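Local coordinates for ATP-dependent DNA helicase PIF1 (Candida albicans, PDB 7OTJ), which probably couples ATP hydrolysis to 5'-3' movement along single-stranded DNA, unwinding duplexes and G-quadruplexes to keep nuclear and mitochondrial genomes stable, at residues S41-Y46 / V50-S55; I137-C142 / E178-T183; P233-A238 / D244-R249; L450-S455 / A476-S481. One frame throughout, in Å; residues are numbered along the deposited sequence.

The four contacts fall into two pairs, one on each RecA-like core domain of this helicase, and follow one another along the chain. Interactions 1 and 2, with centres 14 Å apart, both reach the parallel sheet of the N-terminal ATPase domain: the first at strand 50-54, the second at strand 138-143 against the end of helix 174-179. Interactions 3 and 4, with centres 12 Å apart, share the four-stranded parallel sheet of the second domain, where strands 234-237 and 449-451 are neighbours, with Glu235 O probably bonded to Leu450 N. The two pairs stand 26 to 37 Å apart between centres. ADP and tetrafluoroaluminate are bound by residues of both domains, and interaction 4 approaches that site from the second.

Interaction 1. Residues S41-Y46 / V50-S55; sequences SLRDKY and VAVTAS
Leu42 O is met from two directions at the end of helix 31-45. It accepts the amide of Tyr46 (Tyr46 N to Leu42 O 2.9 Å), the final turn before the chain leaves helical geometry, and it also lies against a methyl of the following strand, with Val50 CG2 3.6 Å from Leu42 O. That methyl is the centre of the contact. With CG1 anti to the backbone N (chi1 -176°), Val50 turns CG2 back toward the helix end, where it meets the carbonyl oxygen of Tyr46 as well (CG2 to Tyr46 O 3.4 Å) and has CB of Leu42 beside it. Arg43 covers the outer side. Its CG sits 3.7 Å from Val50 CG2, and the chain then runs extended and obliquely past the valine, bringing the guanidinium over the start of strand 50-54. Here Val50 O lies at the edge of the guanidinium, in its plane, but Arg43 NH2 to Val50 O is 3.5 Å, too long to count as a hydrogen bond. The same NH2 brushes Val52 CG2 at 3.6 Å, the two side chains crossing at about a right angle. Helix 31-45 follows the P-loop and is the crossover of a beta-alpha-beta unit from strand 21-25 to strand 50-54; helix and strand segments run roughly antiparallel, at 151°. On the inner side Leu42 continues onto Val103 of strand 103-107 and onto Val15 and Leu16 of helix 6-16. No hydrogen bond joins the two segments; they meet through van der Waals contacts centred on Val50 CG2 and the aliphatic part of Arg43.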
# COMPACT_ATOMS: atom_id res chain seq x y z
N SER A 41 3.30 -20.90 -4.57
CA SER A 41 3.66 -21.91 -5.57
C SER A 41 4.97 -21.56 -6.26
O SER A 41 5.86 -22.41 -6.39
CB SER A 41 2.53 -22.05 -6.59
OG SER A 41 1.38 -22.64 -6.02
N LEU A 42 5.10 -20.32 -6.73
CA LEU A 42 6.32 -19.91 -7.42
C LEU A 42 7.55 -20.02 -6.53
O LEU A 42 8.66 -20.13 -7.05
CB LEU A 42 6.18 -18.49 -7.95
CG LEU A 42 5.40 -18.30 -9.26
CD1 LEU A 42 5.42 -16.84 -9.69
CD2 LEU A 42 5.99 -19.17 -10.35
N ARG A 43 7.39 -20.03 -5.20
CA ARG A 43 8.53 -20.06 -4.31
C ARG A 43 8.97 -21.47 -3.94
O ARG A 43 10.13 -21.66 -3.57
CB ARG A 43 8.24 -19.26 -3.03
CG ARG A 43 8.43 -17.78 -3.23
CD ARG A 43 8.28 -16.99 -1.95
NE ARG A 43 8.73 -15.61 -2.15
CZ ARG A 43 8.59 -14.64 -1.27
NH1 ARG A 43 7.98 -14.84 -0.11
NH2 ARG A 43 9.08 -13.43 -1.55
N ASP A 44 8.06 -22.45 -4.01
CA ASP A 44 8.49 -23.85 -4.03
C ASP A 44 9.50 -24.09 -5.14
O ASP A 44 10.47 -24.84 -4.97
CB ASP A 44 7.27 -24.76 -4.21
CG ASP A 44 6.39 -24.82 -2.98
OD1 ASP A 44 6.92 -24.68 -1.86
OD2 ASP A 44 5.17 -25.03 -3.13
N LYS A 45 9.29 -23.46 -6.30
CA LYS A 45 10.16 -23.64 -7.46
C LYS A 45 11.42 -22.78 -7.36
O LYS A 45 12.54 -23.30 -7.40
CB LYS A 45 9.38 -23.32 -8.74
CG LYS A 45 9.75 -24.17 -9.93
CD LYS A 45 8.55 -24.33 -10.85
CE LYS A 45 7.41 -25.03 -10.13
NZ LYS A 45 7.86 -26.31 -9.50
N TYR A 46 11.26 -21.46 -7.26
CA TYR A 46 12.39 -20.54 -7.14
C TYR A 46 12.39 -19.94 -5.74
O TYR A 46 11.80 -18.87 -5.52
CB TYR A 46 12.31 -19.44 -8.20
CG TYR A 46 11.82 -19.90 -9.56
CD1 TYR A 46 12.67 -20.52 -10.46
CD2 TYR A 46 10.49 -19.72 -9.94
CE1 TYR A 46 12.22 -20.94 -11.70
CE2 TYR A 46 10.03 -20.14 -11.17
CZ TYR A 46 10.90 -20.75 -12.05
OH TYR A 46 10.44 -21.17 -13.28
N VAL A 50 11.80 -14.92 -6.39
CA VAL A 50 10.48 -14.34 -6.58
C VAL A 50 10.47 -12.98 -5.90
O VAL A 50 10.65 -12.89 -4.68
CB VAL A 50 9.37 -15.25 -6.03
CG1 VAL A 50 8.00 -14.65 -6.33
CG2 VAL A 50 9.49 -16.66 -6.60
N ALA A 51 10.29 -11.94 -6.69
CA ALA A 51 10.25 -10.57 -6.21
C ALA A 51 8.78 -10.15 -6.05
O ALA A 51 8.06 -10.04 -7.05
CB ALA A 51 11.00 -9.65 -7.17
N VAL A 52 8.33 -9.97 -4.81
CA VAL A 52 6.96 -9.53 -4.52
C VAL A 52 6.96 -8.01 -4.32
O VAL A 52 7.62 -7.49 -3.42
CB VAL A 52 6.40 -10.24 -3.28
CG1 VAL A 52 4.96 -9.82 -3.04
CG2 VAL A 52 6.52 -11.75 -3.41
N THR A 53 6.13 -7.31 -5.09
CA THR A 53 6.13 -5.85 -5.09
C THR A 53 4.73 -5.32 -5.36
O THR A 53 3.88 -6.01 -5.93
CB THR A 53 7.07 -5.19 -6.12
OG1 THR A 53 6.64 -5.51 -7.45
CG2 THR A 53 8.53 -5.60 -5.92
N ALA A 54 4.49 -4.11 -4.88
CA ALA A 54 3.27 -3.37 -5.17
C ALA A 54 3.62 -1.90 -5.28
O ALA A 54 4.71 -1.47 -4.89
CB ALA A 54 2.20 -3.61 -4.11
N SER A 55 2.69 -1.12 -5.84
CA SER A 55 2.96 0.28 -6.11
C SER A 55 3.06 1.11 -4.84
O SER A 55 3.74 2.14 -4.82
CB SER A 55 1.89 0.86 -7.03
OG SER A 55 0.60 0.64 -6.48

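Interaction 2. Residues I137-C142 / E178-T183; sequences IQLVAC and ETIQRT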
# COMPACT_ATOMS: atom_id res chain seq x y z
N ILE A 137 13.34 -11.76 -16.82
CA ILE A 137 12.47 -11.89 -15.65
C ILE A 137 11.03 -12.07 -16.10
O ILE A 137 10.56 -11.36 -17.00
CB ILE A 137 12.62 -10.68 -14.72
CG1 ILE A 137 14.06 -10.58 -14.21
CG2 ILE A 137 11.61 -10.76 -13.59
CD1 ILE A 137 14.38 -9.29 -13.47
N GLN A 138 10.33 -13.02 -15.50
CA GLN A 138 8.91 -13.17 -15.77
C GLN A 138 8.14 -12.05 -15.06
O GLN A 138 8.20 -11.93 -13.83
CB GLN A 138 8.41 -14.54 -15.32
CG GLN A 138 6.92 -14.78 -15.56
CD GLN A 138 6.41 -16.05 -14.90
OE1 GLN A 138 7.17 -16.80 -14.29
NE2 GLN A 138 5.11 -16.29 -15.02
N LEU A 139 7.45 -11.23 -15.83
CA LEU A 139 6.68 -10.13 -15.27
C LEU A 139 5.25 -10.59 -15.03
O LEU A 139 4.60 -11.13 -15.93
CB LEU A 139 6.71 -8.93 -16.22
CG LEU A 139 5.99 -7.67 -15.77
CD1 LEU A 139 6.60 -7.14 -14.49
CD2 LEU A 139 6.06 -6.63 -16.87
N VAL A 140 4.77 -10.39 -13.80
CA VAL A 140 3.40 -10.72 -13.41
C VAL A 140 2.78 -9.44 -12.88
O VAL A 140 2.99 -9.07 -11.72
CB VAL A 140 3.32 -11.84 -12.37
CG1 VAL A 140 1.86 -12.08 -11.95
CG2 VAL A 140 3.97 -13.13 -12.89
N ALA A 141 2.04 -8.73 -13.73
CA ALA A 141 1.36 -7.51 -13.33
C ALA A 141 -0.06 -7.81 -12.89
O ALA A 141 -0.76 -8.62 -13.52
CB ALA A 141 1.35 -6.50 -14.48
N CYS A 142 -0.50 -7.14 -11.84
CA CYS A 142 -1.80 -7.42 -11.24
C CYS A 142 -2.42 -6.11 -10.77
O CYS A 142 -1.78 -5.35 -10.03
CB CYS A 142 -1.65 -8.40 -10.07
SG CYS A 142 -3.14 -8.68 -9.11
N GLU A 178 6.20 -5.05 -24.93
CA GLU A 178 7.10 -6.12 -25.33
C GLU A 178 7.18 -7.24 -24.30
O GLU A 178 7.64 -8.33 -24.64
CB GLU A 178 8.50 -5.56 -25.61
CG GLU A 178 9.31 -5.28 -24.38
CD GLU A 178 10.74 -4.91 -24.71
OE1 GLU A 178 11.09 -4.84 -25.91
OE2 GLU A 178 11.52 -4.69 -23.76
N THR A 179 6.72 -7.02 -23.07
CA THR A 179 6.82 -8.03 -22.02
C THR A 179 5.51 -8.77 -21.77
O THR A 179 5.51 -10.00 -21.71
CB THR A 179 7.31 -7.41 -20.71
OG1 THR A 179 8.50 -6.65 -20.94
CG2 THR A 179 7.62 -8.51 -19.71
N ILE A 180 4.41 -8.03 -21.57
CA ILE A 180 3.12 -8.65 -21.27
C ILE A 180 2.68 -9.47 -22.48
O ILE A 180 2.53 -8.95 -23.59
CB ILE A 180 2.08 -7.59 -20.91
CG1 ILE A 180 2.49 -6.86 -19.63
CG2 ILE A 180 0.69 -8.21 -20.75
CD1 ILE A 180 2.66 -7.77 -18.44
N GLN A 181 2.52 -10.78 -22.28
CA GLN A 181 2.14 -11.67 -23.37
C GLN A 181 0.66 -12.03 -23.36
O GLN A 181 0.15 -12.48 -24.39
CB GLN A 181 2.98 -12.95 -23.31
CG GLN A 181 4.47 -12.69 -23.22
CD GLN A 181 5.26 -13.97 -23.16
OE1 GLN A 181 5.62 -14.45 -22.07
NE2 GLN A 181 5.53 -14.55 -24.32
N ARG A 182 -0.02 -11.86 -22.23
CA ARG A 182 -1.39 -12.32 -22.10
C ARG A 182 -2.07 -11.47 -21.05
O ARG A 182 -1.44 -11.02 -20.09
CB ARG A 182 -1.45 -13.81 -21.73
CG ARG A 182 -2.74 -14.50 -22.12
CD ARG A 182 -3.01 -15.74 -21.27
NE ARG A 182 -4.02 -16.62 -21.85
CZ ARG A 182 -5.32 -16.35 -21.92
NH1 ARG A 182 -5.81 -15.20 -21.47
NH2 ARG A 182 -6.14 -17.24 -22.46
N THR A 183 -3.36 -11.21 -21.26
CA THR A 183 -4.18 -10.51 -20.29
C THR A 183 -5.38 -11.39 -19.94
O THR A 183 -6.09 -11.85 -20.84
CB THR A 183 -4.64 -9.15 -20.83
OG1 THR A 183 -3.49 -8.34 -21.11
CG2 THR A 183 -5.52 -8.43 -19.80
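This is a purely apolar contact on one face of the parallel sheet in the N-terminal RecA-like domain, where Leu139 and Ala141 of strand 138-143 meet Thr179, at the end of helix 174-179, and Ile180, just beyond it on the way to edge strand 182-186. Leu139 does most of the work. Its side chain crosses that of Thr179 at about a right angle, so that the threonine methyl is touched twice: Leu139 CB is 3.6 Å and Leu139 CD2 3.7 Å from Thr179 CG2. With OG1 of the threonine beside the backbone N (chi1 -52°), CG2 is left anti to N and faces the strand, while OG1 bonds to Ala175 O, one turn earlier in the helix. The CB of Ile180 does not aim at the strand, but the bend at chi2 (-59°) brings the terminal methyl round, and CD1 lands 3.9 Å from Leu139 CD2. A looser approach, Ile180 CD1 to Ala141 CB at 4.4 Å, carries the contact one step further along the strand. Gln138 and Val140 point to the other face, where Gln138 NE2 bonds to the carbonyl oxygens of Val15 and Val19. Between the two segments in the sheet lies strand 21-25, whose Phe22 is touched by both Ala141 and Ile180. On its other flank strand 138-143 pairs with strand 103-107, and Leu139 packs on Ile106 there. Helix 174-179 is tied in turn to helix 114-128, through a salt bridge from Glu178 to Lys125 and a bond to Asn121.

Interaction 3. Residues P233-A238 / D244-R249; sequences PSELYA and DMANSR
In the second RecA-like domain, strand 234-237 passes into helix 240-253, and the helix folds back over the strand so that Ala246 settles against Glu235 and Tyr237. The alanine methyl is the point where all three meet. Tyr237 CE1 is 3.5 Å from Ala246 CB, approaching obliquely to the ring, and Glu235 OE2 is 3.6 Å from the same methyl. The two strand residues project toward the helix, and the Tyr237 hydroxyl lies next to Glu235 OE2, in the plane of the ring, but the modelled bond is implausibly short and its detail doubtful. The other carboxylate oxygen faces Arg249: NH1 comes edge-on to within 4.3 Å of Glu235 OE1, beyond a salt bridge, while Lys250 forms a long, weak ion pair with that oxygen. These two distant positive groups may modestly favour the charged carboxylate. Ala238, at the strand's end, contributes to a potassium site with Glu242, Asp466 and Lys469. Strand and helix segments run roughly antiparallel (150°) with axes 9.8 Å apart, the beta-alpha packing, a strand followed by a helix lying back over its sheet, seen in RecA-like domains.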
# COMPACT_ATOMS: atom_id res chain seq x y z
N PRO A 233 -15.07 2.57 13.00
CA PRO A 233 -15.08 2.57 11.53
C PRO A 233 -13.91 3.36 10.96
O PRO A 233 -13.54 4.42 11.47
CB PRO A 233 -16.43 3.22 11.19
CG PRO A 233 -16.72 4.11 12.36
CD PRO A 233 -16.11 3.44 13.57
N SER A 234 -13.32 2.82 9.89
CA SER A 234 -12.23 3.51 9.22
C SER A 234 -12.76 4.71 8.44
O SER A 234 -13.87 4.69 7.91
CB SER A 234 -11.50 2.57 8.26
OG SER A 234 -11.07 1.39 8.91
N GLU A 235 -11.96 5.77 8.39
CA GLU A 235 -12.32 6.99 7.68
C GLU A 235 -11.39 7.18 6.49
O GLU A 235 -10.17 7.23 6.65
CB GLU A 235 -12.26 8.19 8.63
CG GLU A 235 -13.13 8.05 9.88
CD GLU A 235 -13.25 9.34 10.68
OE1 GLU A 235 -13.53 9.27 11.90
OE2 GLU A 235 -13.06 10.43 10.10
N LEU A 236 -11.98 7.31 5.30
CA LEU A 236 -11.22 7.52 4.07
C LEU A 236 -11.42 8.95 3.58
O LEU A 236 -12.55 9.43 3.52
CB LEU A 236 -11.65 6.54 2.98
CG LEU A 236 -11.47 5.05 3.26
CD1 LEU A 236 -11.81 4.24 2.03
CD2 LEU A 236 -10.05 4.78 3.72
N TYR A 237 -10.33 9.60 3.20
CA TYR A 237 -10.37 10.95 2.66
C TYR A 237 -9.43 11.04 1.46
O TYR A 237 -8.55 10.20 1.26
CB TYR A 237 -9.96 12.00 3.69
CG TYR A 237 -10.82 12.00 4.93
CD1 TYR A 237 -10.51 11.20 6.01
CD2 TYR A 237 -11.95 12.81 5.02
CE1 TYR A 237 -11.29 11.19 7.14
CE2 TYR A 237 -12.74 12.81 6.15
CZ TYR A 237 -12.40 12.00 7.21
OH TYR A 237 -13.18 11.99 8.35
N ALA A 238 -9.63 12.09 0.66
CA ALA A 238 -8.80 12.26 -0.53
C ALA A 238 -7.44 12.86 -0.19
O ALA A 238 -6.44 12.51 -0.83
CB ALA A 238 -9.52 13.15 -1.55
N ASP A 244 -5.07 13.89 8.60
CA ASP A 244 -4.44 14.38 9.82
C ASP A 244 -5.45 15.08 10.72
O ASP A 244 -5.39 14.94 11.95
CB ASP A 244 -3.28 15.32 9.48
CG ASP A 244 -2.10 14.57 8.91
OD1 ASP A 244 -2.11 13.33 8.96
OD2 ASP A 244 -1.16 15.22 8.41
N MET A 245 -6.38 15.83 10.14
CA MET A 245 -7.40 16.49 10.95
C MET A 245 -8.36 15.47 11.55
O MET A 245 -8.71 15.57 12.73
CB MET A 245 -8.15 17.52 10.10
CG MET A 245 -7.34 18.77 9.82
SD MET A 245 -6.82 19.61 11.33
CE MET A 245 -8.41 19.99 12.06
N ALA A 246 -8.81 14.49 10.75
CA ALA A 246 -9.68 13.44 11.27
C ALA A 246 -9.01 12.68 12.41
O ALA A 246 -9.66 12.35 13.41
CB ALA A 246 -10.09 12.50 10.15
N ASN A 247 -7.72 12.36 12.27
CA ASN A 247 -7.01 11.75 13.39
C ASN A 247 -6.97 12.68 14.59
O ASN A 247 -7.11 12.24 15.73
CB ASN A 247 -5.60 11.35 12.98
CG ASN A 247 -5.58 10.23 11.95
OD1 ASN A 247 -6.36 9.28 12.03
ND2 ASN A 247 -4.68 10.33 10.99
N SER A 248 -6.76 13.98 14.35
CA SER A 248 -6.66 14.93 15.45
C SER A 248 -7.97 15.05 16.21
O SER A 248 -7.99 14.95 17.45
CB SER A 248 -6.22 16.30 14.93
OG SER A 248 -4.94 16.24 14.33
N ARG A 249 -9.08 15.29 15.50
CA ARG A 249 -10.36 15.44 16.18
C ARG A 249 -10.72 14.19 16.97
O ARG A 249 -11.22 14.28 18.10
CB ARG A 249 -11.46 15.80 15.18
CG ARG A 249 -11.65 14.81 14.05
CD ARG A 249 -12.69 15.30 13.06
NE ARG A 249 -14.02 15.40 13.66
CZ ARG A 249 -14.89 14.40 13.72
NH1 ARG A 249 -14.60 13.21 13.24
NH2 ARG A 249 -16.08 14.61 14.29

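Interaction 4. Residues L450-S455 / A476-S481; sequences LSIHKS and AYVALS. With nucleotides of chain C.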
# COMPACT_ATOMS: atom_id res chain seq x y z
N LEU A 450 -7.36 7.42 6.92
CA LEU A 450 -6.43 6.89 5.93
C LEU A 450 -6.76 7.50 4.58
O LEU A 450 -7.93 7.74 4.27
CB LEU A 450 -6.52 5.36 5.87
CG LEU A 450 -5.58 4.62 4.92
CD1 LEU A 450 -4.14 4.71 5.41
CD2 LEU A 450 -6.02 3.17 4.77
N SER A 451 -5.72 7.77 3.79
CA SER A 451 -5.94 8.32 2.46
C SER A 451 -6.53 7.26 1.55
O SER A 451 -6.25 6.06 1.69
CB SER A 451 -4.63 8.86 1.87
OG SER A 451 -3.71 7.83 1.57
N ILE A 452 -7.38 7.70 0.62
CA ILE A 452 -7.96 6.77 -0.35
C ILE A 452 -6.85 6.07 -1.13
O ILE A 452 -6.95 4.88 -1.45
CB ILE A 452 -8.93 7.51 -1.29
CG1 ILE A 452 -10.14 8.01 -0.48
CG2 ILE A 452 -9.39 6.60 -2.42
CD1 ILE A 452 -11.07 8.90 -1.26
N HIS A 453 -5.76 6.80 -1.43
CA HIS A 453 -4.64 6.20 -2.14
C HIS A 453 -4.10 4.99 -1.40
O HIS A 453 -3.97 3.90 -1.97
CB HIS A 453 -3.54 7.24 -2.35
CG HIS A 453 -3.66 8.00 -3.63
ND1 HIS A 453 -4.55 9.04 -3.80
CD2 HIS A 453 -3.01 7.87 -4.81
CE1 HIS A 453 -4.44 9.52 -5.03
NE2 HIS A 453 -3.51 8.82 -5.66
N LYS A 454 -3.84 5.14 -0.10
CA LYS A 454 -3.28 4.05 0.69
C LYS A 454 -4.32 2.99 1.03
O LYS A 454 -3.94 1.88 1.43
CB LYS A 454 -2.63 4.60 1.97
CG LYS A 454 -1.33 5.38 1.74
CD LYS A 454 -0.73 5.92 3.03
CE LYS A 454 -0.57 4.84 4.10
NZ LYS A 454 -0.13 5.36 5.43
N SER A 455 -5.61 3.29 0.88
CA SER A 455 -6.61 2.25 1.07
C SER A 455 -6.67 1.28 -0.10
O SER A 455 -7.14 0.15 0.08
CB SER A 455 -8.00 2.85 1.27
OG SER A 455 -8.48 3.43 0.06
N ALA A 476 -13.00 7.97 -6.43
CA ALA A 476 -14.30 7.60 -5.87
C ALA A 476 -14.50 6.09 -5.92
O ALA A 476 -14.89 5.47 -4.93
CB ALA A 476 -15.43 8.34 -6.59
N TYR A 477 -14.20 5.48 -7.07
CA TYR A 477 -14.40 4.04 -7.22
C TYR A 477 -13.60 3.24 -6.20
O TYR A 477 -14.12 2.31 -5.57
CB TYR A 477 -14.05 3.59 -8.64
CG TYR A 477 -14.15 2.09 -8.80
CD1 TYR A 477 -15.35 1.44 -8.59
CD2 TYR A 477 -13.03 1.33 -9.13
CE1 TYR A 477 -15.45 0.07 -8.71
CE2 TYR A 477 -13.12 -0.04 -9.26
CZ TYR A 477 -14.33 -0.67 -9.05
OH TYR A 477 -14.42 -2.03 -9.18
N VAL A 478 -12.30 3.55 -6.06
CA VAL A 478 -11.47 2.88 -5.06
C VAL A 478 -12.06 3.07 -3.66
O VAL A 478 -12.21 2.10 -2.90
CB VAL A 478 -10.02 3.39 -5.13
CG1 VAL A 478 -9.20 2.85 -3.97
CG2 VAL A 478 -9.38 2.98 -6.44
N ALA A 479 -12.43 4.30 -3.32
CA ALA A 479 -12.94 4.59 -1.98
C ALA A 479 -14.20 3.79 -1.70
O ALA A 479 -14.28 3.07 -0.70
CB ALA A 479 -13.22 6.09 -1.83
N LEU A 480 -15.20 3.90 -2.58
CA LEU A 480 -16.46 3.22 -2.31
C LEU A 480 -16.34 1.70 -2.40
O LEU A 480 -17.12 1.00 -1.75
CB LEU A 480 -17.53 3.74 -3.28
CG LEU A 480 -17.74 5.26 -3.19
CD1 LEU A 480 -18.78 5.76 -4.18
CD2 LEU A 480 -18.12 5.66 -1.77
N SER A 481 -15.36 1.17 -3.13
CA SER A 481 -15.24 -0.27 -3.30
C SER A 481 -14.44 -0.95 -2.20
O SER A 481 -14.29 -2.17 -2.23
CB SER A 481 -14.62 -0.60 -4.66
OG SER A 481 -13.40 0.10 -4.85
P DT C 2 -2.16 15.55 -0.81
OP1 DT C 2 -3.24 15.79 0.16
OP2 DT C 2 -0.84 16.19 -0.64
O5' DT C 2 -1.95 13.96 -0.92
C5' DT C 2 -3.09 13.10 -0.93
C4' DT C 2 -2.90 11.96 -1.92
O4' DT C 2 -3.02 12.49 -3.26
C3' DT C 2 -1.55 11.27 -1.84
O3' DT C 2 -1.69 10.09 -1.06
C2' DT C 2 -1.20 10.94 -3.29
C1' DT C 2 -2.04 11.91 -4.12
N1 DT C 2 -1.26 13.02 -4.75
C2 DT C 2 -1.47 13.31 -6.09
O2 DT C 2 -2.25 12.68 -6.79
N3 DT C 2 -0.73 14.35 -6.57
C4 DT C 2 0.18 15.12 -5.87
O4 DT C 2 0.80 16.04 -6.40
C5 DT C 2 0.34 14.78 -4.48
C7 DT C 2 1.30 15.55 -3.62
C6 DT C 2 -0.38 13.76 -3.99
P DT C 3 -0.57 9.69 0.01
OP1 DT C 3 -1.21 8.84 1.03
OP2 DT C 3 0.12 10.94 0.42
O5' DT C 3 0.47 8.81 -0.84
C5' DT C 3 0.03 7.62 -1.47
C4' DT C 3 1.02 7.13 -2.53
O4' DT C 3 1.11 8.09 -3.60
C3' DT C 3 2.44 6.93 -2.05
O3' DT C 3 2.59 5.62 -1.53
C2' DT C 3 3.26 7.11 -3.33
C1' DT C 3 2.42 8.09 -4.14
N1 DT C 3 2.92 9.49 -4.12
C2 DT C 3 3.77 9.91 -5.12
O2 DT C 3 4.16 9.19 -6.01
N3 DT C 3 4.16 11.22 -5.01
C4 DT C 3 3.78 12.13 -4.04
O4 DT C 3 4.18 13.30 -4.02
C5 DT C 3 2.88 11.62 -3.03
C7 DT C 3 2.40 12.51 -1.92
C6 DT C 3 2.50 10.34 -3.13
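Two helicase motifs of superfamily 1 meet here: segment 450-455 belongs to motif V and segment 476-481 to motif VI, side by side in the second RecA-like domain between bound DNA and the nucleotide site. Their meeting is apolar. Ile452 pushes its CD1 to 3.6 Å from Ala479 CB, with CG1 and CG2 close to the same methyl, and its CG2 also faces Val478 CG1 at 4.1 Å. The valine methyl leans on Ser455 too, whose hydroxyl is tied down within its own turn: Ser455 OG donates to Ile452 O at 2.6 Å. Beyond the contact, Val478 O accepts NE of Arg482, a residue lining the tetrafluoroaluminate pocket, a bond consistent with motif VI positioning Arg482, probably the arginine finger as in related helicases. On its far side motif V holds the DNA. Ser451 is the N-cap of helix 452-455, and OG, placed between the backbone N and the carbonyl carbon (chi1 69°), works both ways. It accepts Lys454 N at 3.2 Å, with an N-H...O angle of 159°, and donates to the phosphate of DT3 of chain C, Ser451 OG to OP1 being 2.7 Å. The aliphatic part of Lys454 runs past that same phosphate oxygen, which lies beside the first turn of the helix. His453, whose CB points away from segment 476-481, lays one ring face against the sugar of DT2 of chain C, with C2' 3.7 Å above the centre of the imidazole.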